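Side-chain contacts in toluene, o-xylene monooxygenase oxygenase subunit (PDB 2INC), which is a helical subunit of the oxygenase component of toluene, o-xylene monooxygenase, an enzyme that probably hydroxylates aromatic rings: residues 6-9 with 10-13; 193-196 with 197-200; 213-217 with 218-222. One frame throughout, in Å; residues are numbered along the deposited sequence.

Contact 1: 6-9 with 10-13; sequences KTWS and HLAG
His10 has CG between its backbone N and carbonyl carbon (chi1 66°), while Trp8 has CG anti to its carbonyl carbon; the two rings therefore end side by side and point the same way. The chain between them makes a type I beta-turn, Trp8 to Leu11, which a second, overlapping turn extends to Ala12. Leu11 N donates to Trp8 O at 2.9 Å and closes the first turn. Ala12 N to Ser9 O, at 3.3 Å, is a weak bond that closes the second. The planes of the His10 ring and the five-membered ring of Trp8 are 14° apart. They are slid past each other and barely overlap. The nearest approach of the two side chains is His10 CD2 to Trp8 CB, 3.5 Å. Leu11 CD1 meets the indole at its edge, near the ring plane, 3.9 Å from Trp8 CD1. Trp8 NE1 bonds to Val23 O, which ties the indole to the following helix 20-25. Another protein chain also takes part: one of its aromatic side chains bonds to Thr7 OG1, and an acidic one bonds to Ser9 OG. With an alanine in place of Thr7, that aromatic side chain would probably lose its hydroxyl partner and the Leu11-Ala12 backbone its methyl cover. That methyl, Thr7 CG2, lies 3.7 Å from Ala12 CA.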
ATOM      1  N   LYS B   6      12.855  14.147  20.162  1.00 48.62           N
ATOM      2  CA  LYS B   6      11.744  14.227  19.215  1.00 48.90           C
ATOM      3  C   LYS B   6      12.155  13.963  17.764  1.00 45.85           C
ATOM      4  O   LYS B   6      11.308  13.811  16.915  1.00 45.62           O
ATOM      5  CB  LYS B   6      11.167  15.646  19.235  1.00 49.53           C
ATOM      6  CG  LYS B   6      10.137  15.901  20.328  1.00 53.72           C
ATOM      7  CD  LYS B   6       9.710  17.397  20.299  1.00 53.21           C
ATOM      8  CE  LYS B   6       8.166  17.564  20.228  1.00 61.03           C
ATOM      9  NZ  LYS B   6       7.457  16.750  21.288  1.00 62.48           N
ATOM     10  N   THR B   7      13.443  13.978  17.482  1.00 43.94           N
ATOM     11  CA  THR B   7      13.955  13.876  16.118  1.00 42.22           C
ATOM     12  C   THR B   7      15.350  13.323  16.282  1.00 41.10           C
ATOM     13  O   THR B   7      15.745  13.038  17.417  1.00 41.34           O
ATOM     14  CB  THR B   7      13.931  15.252  15.383  1.00 42.26           C
ATOM     15  OG1 THR B   7      14.349  15.074  14.017  1.00 44.78           O
ATOM     16  CG2 THR B   7      14.848  16.255  16.042  1.00 42.52           C
ATOM     17  N   TRP B   8      16.104  13.155  15.194  1.00 40.09           N
ATOM     18  CA  TRP B   8      17.494  12.705  15.295  1.00 39.27           C
ATOM     19  C   TRP B   8      18.323  13.729  16.062  1.00 39.87           C
ATOM     20  O   TRP B   8      18.132  14.953  15.927  1.00 38.21           O
ATOM     21  CB  TRP B   8      18.173  12.581  13.936  1.00 39.17           C
ATOM     22  CG  TRP B   8      17.581  11.629  12.939  1.00 37.68           C
ATOM     23  CD1 TRP B   8      17.325  11.898  11.612  1.00 37.78           C
ATOM     24  CD2 TRP B   8      17.262  10.252  13.136  1.00 36.31           C
ATOM     25  NE1 TRP B   8      16.838  10.792  10.994  1.00 36.62           N
ATOM     26  CE2 TRP B   8      16.791   9.754  11.890  1.00 35.88           C
ATOM     27  CE3 TRP B   8      17.332   9.377  14.234  1.00 36.77           C
ATOM     28  CZ2 TRP B   8      16.342   8.427  11.718  1.00 35.55           C
ATOM     29  CZ3 TRP B   8      16.892   8.035  14.067  1.00 38.61           C
ATOM     30  CH2 TRP B   8      16.413   7.578  12.805  1.00 36.21           C
ATOM     31  N   SER B   9      19.283  13.241  16.826  1.00 41.32           N
ATOM     32  CA  SER B   9      20.190  14.161  17.577  1.00 43.27           C
ATOM     33  C   SER B   9      20.817  15.291  16.727  1.00 43.49           C
ATOM     34  O   SER B   9      20.921  16.412  17.209  1.00 44.57           O
ATOM     35  CB  SER B   9      21.240  13.392  18.367  1.00 42.48           C
ATOM     36  OG  SER B   9      21.906  12.470  17.504  1.00 45.53           O
ATOM     37  N   HIS B  10      21.163  15.027  15.461  1.00 43.86           N
ATOM     38  CA  HIS B  10      21.782  16.047  14.618  1.00 43.12           C
ATOM     39  C   HIS B  10      20.808  17.108  14.121  1.00 44.37           C
ATOM     40  O   HIS B  10      21.241  18.146  13.606  1.00 44.51           O
ATOM     41  CB  HIS B  10      22.587  15.439  13.430  1.00 43.31           C
ATOM     42  CG  HIS B  10      21.741  14.726  12.413  1.00 40.49           C
ATOM     43  ND1 HIS B  10      21.403  15.277  11.191  1.00 39.16           N
ATOM     44  CD2 HIS B  10      21.196  13.484  12.428  1.00 36.28           C
ATOM     45  CE1 HIS B  10      20.644  14.424  10.519  1.00 35.36           C
ATOM     46  NE2 HIS B  10      20.516  13.322  11.238  1.00 40.87           N
ATOM     47  N   LEU B  11      19.508  16.851  14.268  1.00 44.03           N
ATOM     48  CA  LEU B  11      18.467  17.804  13.899  1.00 45.41           C
ATOM     49  C   LEU B  11      17.763  18.405  15.109  1.00 47.74           C
ATOM     50  O   LEU B  11      16.849  19.223  14.958  1.00 47.03           O
ATOM     51  CB  LEU B  11      17.404  17.134  13.015  1.00 43.89           C
ATOM     52  CG  LEU B  11      17.907  16.482  11.720  1.00 44.46           C
ATOM     53  CD1 LEU B  11      16.808  15.709  11.084  1.00 42.82           C
ATOM     54  CD2 LEU B  11      18.442  17.541  10.777  1.00 42.40           C
ATOM     55  N   ALA B  12      18.144  17.977  16.302  1.00 50.94           N
ATOM     56  CA  ALA B  12      17.448  18.440  17.504  1.00 55.77           C
ATOM     57  C   ALA B  12      17.675  19.951  17.641  1.00 58.60           C
ATOM     58  O   ALA B  12      18.792  20.416  17.466  1.00 59.88           O
ATOM     59  CB  ALA B  12      17.935  17.668  18.747  1.00 55.00           C
ATOM     60  N   GLY B  13      16.627  20.719  17.922  1.00 62.60           N
ATOM     61  CA  GLY B  13      16.728  22.193  17.822  1.00 66.38           C
ATOM     62  C   GLY B  13      16.745  22.682  16.362  1.00 69.33           C
ATOM     63  O   GLY B  13      17.734  23.258  15.892  1.00 69.85           O
TER

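Contact 2: 193-196 with 197-200; sequences QGFR and ELIE
Residues Gln193 to Glu200 run as regular alpha-helix, with four successive i to i+4 backbone bonds from Glu197 N to Gln193 O through to Glu200 N to Arg196 O, the last at 2.8 Å. The same one-turn spacing sets Arg196 beside Glu200. Arg196 CG is anti to the backbone N (chi1 -168°), and the chain runs extended to NE, which carries the guanidinium across toward Glu200. Arg196 NE lies 3.0 Å from Glu200 OE2. This is a salt bridge, but its hydrogen bond is weak, with an N-H...O angle of 124°. The guanidinium and carboxylate planes stand 88° apart, and the groups do not meet as a flat, two-bond pair. At the guanidinium edge, in its plane, Arg196 NH1 gives a weak bond to Gln193 OE1 at 3.4 Å. Both acceptors have stronger partners in another protein chain: aromatic side chains bond to Glu200 OE2 and Gln193 OE1, and backbone groups bond to Glu200 OE1. Glu197 extends away from this pair and forms salt bridges with Lys291 and Lys201. On the inward side Phe195 CD2 and Leu198 CD2 meet loosely at 4.3 Å. Both side chains pack on helices 208-237 and 274-299, and Ile199 reaches helices 121-138 and 208-237. This is an amphipathic bundle helix: apolar side chains enter the ferritin-like core, and an i to i+4 Arg-Glu pair lies at a subunit interface.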
ATOM      1  N   GLN B 193      31.941  16.381 -32.643  1.00 35.40           N
ATOM      2  CA  GLN B 193      33.271  16.439 -32.064  1.00 34.79           C
ATOM      3  C   GLN B 193      33.479  17.507 -30.968  1.00 35.00           C
ATOM      4  O   GLN B 193      34.264  17.277 -30.049  1.00 36.89           O
ATOM      5  CB  GLN B 193      34.329  16.494 -33.165  1.00 36.35           C
ATOM      6  CG  GLN B 193      34.563  15.157 -33.940  1.00 32.25           C
ATOM      7  CD  GLN B 193      34.105  13.955 -33.159  1.00 36.69           C
ATOM      8  OE1 GLN B 193      34.832  13.479 -32.255  1.00 34.30           O
ATOM      9  NE2 GLN B 193      32.883  13.437 -33.470  1.00 33.67           N
ATOM     10  N   GLY B 194      32.816  18.654 -31.060  1.00 35.50           N
ATOM     11  CA  GLY B 194      32.797  19.640 -29.964  1.00 34.33           C
ATOM     12  C   GLY B 194      32.278  18.951 -28.730  1.00 34.98           C
ATOM     13  O   GLY B 194      32.972  18.912 -27.729  1.00 34.82           O
ATOM     14  N   PHE B 195      31.051  18.412 -28.770  1.00 33.71           N
ATOM     15  CA  PHE B 195      30.528  17.665 -27.598  1.00 32.30           C
ATOM     16  C   PHE B 195      31.367  16.524 -27.092  1.00 32.76           C
ATOM     17  O   PHE B 195      31.505  16.325 -25.884  1.00 32.70           O
ATOM     18  CB  PHE B 195      29.100  17.154 -27.844  1.00 32.13           C
ATOM     19  CG  PHE B 195      28.045  18.240 -27.592  1.00 32.51           C
ATOM     20  CD1 PHE B 195      27.223  18.690 -28.624  1.00 32.87           C
ATOM     21  CD2 PHE B 195      27.978  18.874 -26.344  1.00 34.09           C
ATOM     22  CE1 PHE B 195      26.318  19.767 -28.403  1.00 33.03           C
ATOM     23  CE2 PHE B 195      27.096  19.895 -26.114  1.00 30.39           C
ATOM     24  CZ  PHE B 195      26.247  20.351 -27.174  1.00 30.87           C
ATOM     25  N   ARG B 196      31.897  15.727 -27.993  1.00 30.84           N
ATOM     26  CA  ARG B 196      32.627  14.566 -27.528  1.00 30.99           C
ATOM     27  C   ARG B 196      33.918  15.014 -26.816  1.00 32.80           C
ATOM     28  O   ARG B 196      34.283  14.443 -25.786  1.00 33.55           O
ATOM     29  CB  ARG B 196      32.936  13.722 -28.735  1.00 30.47           C
ATOM     30  CG  ARG B 196      33.449  12.319 -28.433  1.00 32.84           C
ATOM     31  CD  ARG B 196      33.870  11.700 -29.760  1.00 37.59           C
ATOM     32  NE  ARG B 196      34.680  10.592 -29.408  1.00 48.97           N
ATOM     33  CZ  ARG B 196      35.668  10.063 -30.093  1.00 45.67           C
ATOM     34  NH1 ARG B 196      36.053  10.505 -31.286  1.00 44.39           N
ATOM     35  NH2 ARG B 196      36.265   9.051 -29.509  1.00 45.30           N
ATOM     36  N   GLU B 197      34.646  15.978 -27.375  1.00 33.98           N
ATOM     37  CA  GLU B 197      35.837  16.514 -26.705  1.00 35.38           C
ATOM     38  C   GLU B 197      35.467  17.081 -25.360  1.00 35.66           C
ATOM     39  O   GLU B 197      36.127  16.778 -24.369  1.00 36.68           O
ATOM     40  CB  GLU B 197      36.511  17.611 -27.566  1.00 35.91           C
ATOM     41  CG  GLU B 197      37.762  18.226 -26.894  1.00 36.22           C
ATOM     42  CD  GLU B 197      38.575  19.128 -27.808  1.00 39.40           C
ATOM     43  OE1 GLU B 197      38.142  19.465 -28.945  1.00 41.78           O
ATOM     44  OE2 GLU B 197      39.656  19.542 -27.361  1.00 46.52           O
ATOM     45  N   LEU B 198      34.438  17.927 -25.325  1.00 33.66           N
ATOM     46  CA  LEU B 198      33.969  18.505 -24.072  1.00 34.28           C
ATOM     47  C   LEU B 198      33.672  17.427 -22.988  1.00 34.76           C
ATOM     48  O   LEU B 198      34.236  17.453 -21.896  1.00 35.69           O
ATOM     49  CB  LEU B 198      32.703  19.286 -24.344  1.00 33.74           C
ATOM     50  CG  LEU B 198      32.018  19.845 -23.085  1.00 37.01           C
ATOM     51  CD1 LEU B 198      32.924  20.743 -22.172  1.00 34.98           C
ATOM     52  CD2 LEU B 198      30.742  20.569 -23.481  1.00 37.74           C
ATOM     53  N   ILE B 199      32.799  16.477 -23.307  1.00 33.22           N
ATOM     54  CA  ILE B 199      32.431  15.470 -22.322  1.00 34.40           C
ATOM     55  C   ILE B 199      33.620  14.511 -22.019  1.00 33.68           C
ATOM     56  O   ILE B 199      33.792  14.148 -20.862  1.00 33.90           O
ATOM     57  CB  ILE B 199      31.135  14.709 -22.704  1.00 33.43           C
ATOM     58  CG1 ILE B 199      30.542  13.991 -21.467  1.00 36.42           C
ATOM     59  CG2 ILE B 199      31.448  13.622 -23.687  1.00 37.25           C
ATOM     60  CD1 ILE B 199      30.218  14.907 -20.190  1.00 40.69           C
ATOM     61  N   GLU B 200      34.442  14.077 -22.998  1.00 33.52           N
ATOM     62  CA  GLU B 200      35.580  13.237 -22.595  1.00 33.02           C
ATOM     63  C   GLU B 200      36.521  13.920 -21.613  1.00 33.95           C
ATOM     64  O   GLU B 200      36.992  13.273 -20.662  1.00 31.85           O
ATOM     65  CB  GLU B 200      36.394  12.749 -23.783  1.00 34.61           C
ATOM     66  CG  GLU B 200      35.602  11.723 -24.600  1.00 32.85           C
ATOM     67  CD  GLU B 200      36.381  11.201 -25.820  1.00 40.78           C
ATOM     68  OE1 GLU B 200      37.567  11.570 -26.027  1.00 39.08           O
ATOM     69  OE2 GLU B 200      35.779  10.413 -26.571  1.00 37.02           O
TER

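Contact 3: 213-217 with 218-222; sequences TAINL and VTKPA
Thr219 and Ala214 carry the central polar contact. Thr219 N donates to Ala214 O at 2.8 Å, and Thr219 OG1 donates to the same oxygen at 2.7 Å. The two donors come from opposite faces of the carbonyl plane, so the oxygen is gripped twice. OG1 can turn back because it lies anti to the carbonyl carbon of Thr219 (chi1 -61°). Lys220 N to Ile215 O, at 2.9 Å, has the same i to i+5 spacing as Thr219 N to Ala214 O. The two spacings meet at Thr213 O, which takes Leu217 N in the usual i to i+4 way and also a weak, bent bond from Val218 N.

The remaining contacts are van der Waals. Pro221 has no N-H to give, and its ring CD sits 3.3 Å from Asn216 O instead. Lys220 runs beside Asn216, with Lys220 CD 3.4 Å from Asn216 OD1. Lys220 CD also lies 4.0 Å from Ile215 CG2.

The polar ends look elsewhere within the buried core. Lys220 NZ forms a salt bridge with Glu224 and bonds to His257, while Asn216 ND2 bonds to Ser261 and Glu151.

The axes of the short segments 213-217 and 218-222 diverge by 29°. A pi-type turn followed by a proline kink thus bends helix 208-237 in the middle of a ferritin-like helical bundle.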
ATOM      1  N   THR B 213      31.068  21.806 -11.708  1.00 33.75           N
ATOM      2  CA  THR B 213      31.067  22.929 -12.647  1.00 33.85           C
ATOM      3  C   THR B 213      31.107  22.415 -14.072  1.00 33.96           C
ATOM      4  O   THR B 213      30.273  22.773 -14.913  1.00 33.95           O
ATOM      5  CB  THR B 213      32.252  23.866 -12.338  1.00 34.17           C
ATOM      6  OG1 THR B 213      32.144  24.292 -10.972  1.00 34.33           O
ATOM      7  CG2 THR B 213      32.240  25.079 -13.279  1.00 32.35           C
ATOM      8  N   ALA B 214      32.044  21.530 -14.370  1.00 32.57           N
ATOM      9  CA  ALA B 214      32.172  21.089 -15.722  1.00 32.53           C
ATOM     10  C   ALA B 214      30.921  20.386 -16.215  1.00 34.87           C
ATOM     11  O   ALA B 214      30.470  20.657 -17.343  1.00 35.97           O
ATOM     12  CB  ALA B 214      33.461  20.235 -15.922  1.00 32.75           C
ATOM     13  N   ILE B 215      30.326  19.519 -15.392  1.00 34.01           N
ATOM     14  CA  ILE B 215      29.161  18.728 -15.859  1.00 33.97           C
ATOM     15  C   ILE B 215      27.862  19.520 -15.726  1.00 34.39           C
ATOM     16  O   ILE B 215      27.086  19.608 -16.666  1.00 34.36           O
ATOM     17  CB  ILE B 215      29.004  17.431 -15.036  1.00 34.28           C
ATOM     18  CG1 ILE B 215      30.227  16.547 -15.176  1.00 34.92           C
ATOM     19  CG2 ILE B 215      27.735  16.696 -15.458  1.00 31.86           C
ATOM     20  CD1 ILE B 215      30.451  16.114 -16.595  1.00 36.69           C
ATOM     21  N   ASN B 216      27.629  20.098 -14.564  1.00 33.40           N
ATOM     22  CA  ASN B 216      26.299  20.642 -14.314  1.00 33.69           C
ATOM     23  C   ASN B 216      26.222  22.077 -14.731  1.00 34.78           C
ATOM     24  O   ASN B 216      25.119  22.578 -15.089  1.00 34.06           O
ATOM     25  CB  ASN B 216      25.909  20.540 -12.839  1.00 33.50           C
ATOM     26  CG  ASN B 216      25.116  19.240 -12.529  1.00 34.59           C
ATOM     27  OD1 ASN B 216      25.333  18.228 -13.165  1.00 33.39           O
ATOM     28  ND2 ASN B 216      24.218  19.293 -11.554  1.00 33.12           N
ATOM     29  N   LEU B 217      27.345  22.790 -14.620  1.00 33.91           N
ATOM     30  CA  LEU B 217      27.224  24.241 -14.870  1.00 35.57           C
ATOM     31  C   LEU B 217      27.548  24.592 -16.297  1.00 35.85           C
ATOM     32  O   LEU B 217      27.066  25.609 -16.798  1.00 35.93           O
ATOM     33  CB  LEU B 217      28.046  25.087 -13.876  1.00 35.73           C
ATOM     34  CG  LEU B 217      27.689  24.975 -12.387  1.00 37.42           C
ATOM     35  CD1 LEU B 217      28.462  25.982 -11.548  1.00 38.70           C
ATOM     36  CD2 LEU B 217      26.260  25.102 -12.184  1.00 38.58           C
ATOM     37  N   VAL B 218      28.332  23.742 -16.960  1.00 34.13           N
ATOM     38  CA  VAL B 218      28.821  24.069 -18.291  1.00 36.32           C
ATOM     39  C   VAL B 218      28.319  23.078 -19.325  1.00 34.94           C
ATOM     40  O   VAL B 218      27.629  23.471 -20.261  1.00 36.39           O
ATOM     41  CB  VAL B 218      30.383  24.171 -18.351  1.00 35.98           C
ATOM     42  CG1 VAL B 218      30.862  24.404 -19.797  1.00 39.00           C
ATOM     43  CG2 VAL B 218      30.871  25.315 -17.400  1.00 36.77           C
ATOM     44  N   THR B 219      28.667  21.807 -19.175  1.00 33.98           N
ATOM     45  CA  THR B 219      28.308  20.825 -20.190  1.00 32.36           C
ATOM     46  C   THR B 219      26.780  20.649 -20.323  1.00 33.99           C
ATOM     47  O   THR B 219      26.205  20.744 -21.427  1.00 32.45           O
ATOM     48  CB  THR B 219      28.966  19.528 -19.849  1.00 33.23           C
ATOM     49  OG1 THR B 219      30.371  19.757 -19.861  1.00 33.77           O
ATOM     50  CG2 THR B 219      28.638  18.457 -20.880  1.00 29.99           C
ATOM     51  N   LYS B 220      26.089  20.487 -19.191  1.00 32.99           N
ATOM     52  CA  LYS B 220      24.671  20.182 -19.286  1.00 34.40           C
ATOM     53  C   LYS B 220      23.864  21.317 -19.937  1.00 36.21           C
ATOM     54  O   LYS B 220      23.024  21.068 -20.825  1.00 37.15           O
ATOM     55  CB  LYS B 220      24.111  19.748 -17.909  1.00 33.40           C
ATOM     56  CG  LYS B 220      24.298  18.241 -17.700  1.00 33.99           C
ATOM     57  CD  LYS B 220      23.991  17.719 -16.293  1.00 32.68           C
ATOM     58  CE  LYS B 220      22.616  18.114 -15.838  1.00 29.97           C
ATOM     59  NZ  LYS B 220      21.519  17.628 -16.711  1.00 31.32           N
ATOM     60  N   PRO B 221      24.063  22.566 -19.493  1.00 36.52           N
ATOM     61  CA  PRO B 221      23.259  23.570 -20.217  1.00 37.59           C
ATOM     62  C   PRO B 221      23.551  23.646 -21.717  1.00 37.68           C
ATOM     63  O   PRO B 221      22.620  23.874 -22.463  1.00 37.71           O
ATOM     64  CB  PRO B 221      23.543  24.883 -19.457  1.00 37.83           C
ATOM     65  CG  PRO B 221      23.872  24.354 -18.013  1.00 37.34           C
ATOM     66  CD  PRO B 221      24.794  23.163 -18.364  1.00 36.33           C
ATOM     67  N   ALA B 222      24.788  23.379 -22.153  1.00 37.89           N
ATOM     68  CA  ALA B 222      25.110  23.296 -23.586  1.00 37.01           C
ATOM     69  C   ALA B 222      24.424  22.106 -24.249  1.00 37.04           C
ATOM     70  O   ALA B 222      23.884  22.235 -25.348  1.00 36.85           O
ATOM     71  CB  ALA B 222      26.602  23.260 -23.844  1.00 37.14           C
TER

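How the contacts relate
The three contacts come in series along the chain. Contact 1 lies in the N-terminal loop before helix 20-25. Its centre is about 33 Å from the chain centre, about 46 Å from the centre of contact 2 and about 36 Å from that of contact 3, and it touches neither. Contacts 2 and 3 belong to successive helices, 190-202 and 208-237, with centres about 12 Å apart. They touch directly: Ile199 CD1 packs on Ile215 CD1 at 3.8 Å, and Leu198 CD1 on Thr219 OG1 at 3.6 Å. Contact 3 is deep in the bundle. Contacts 1 and 2, on opposite sides of the chain centre, each meet another protein chain, at two distant places on the subunit; contact 3 meets none.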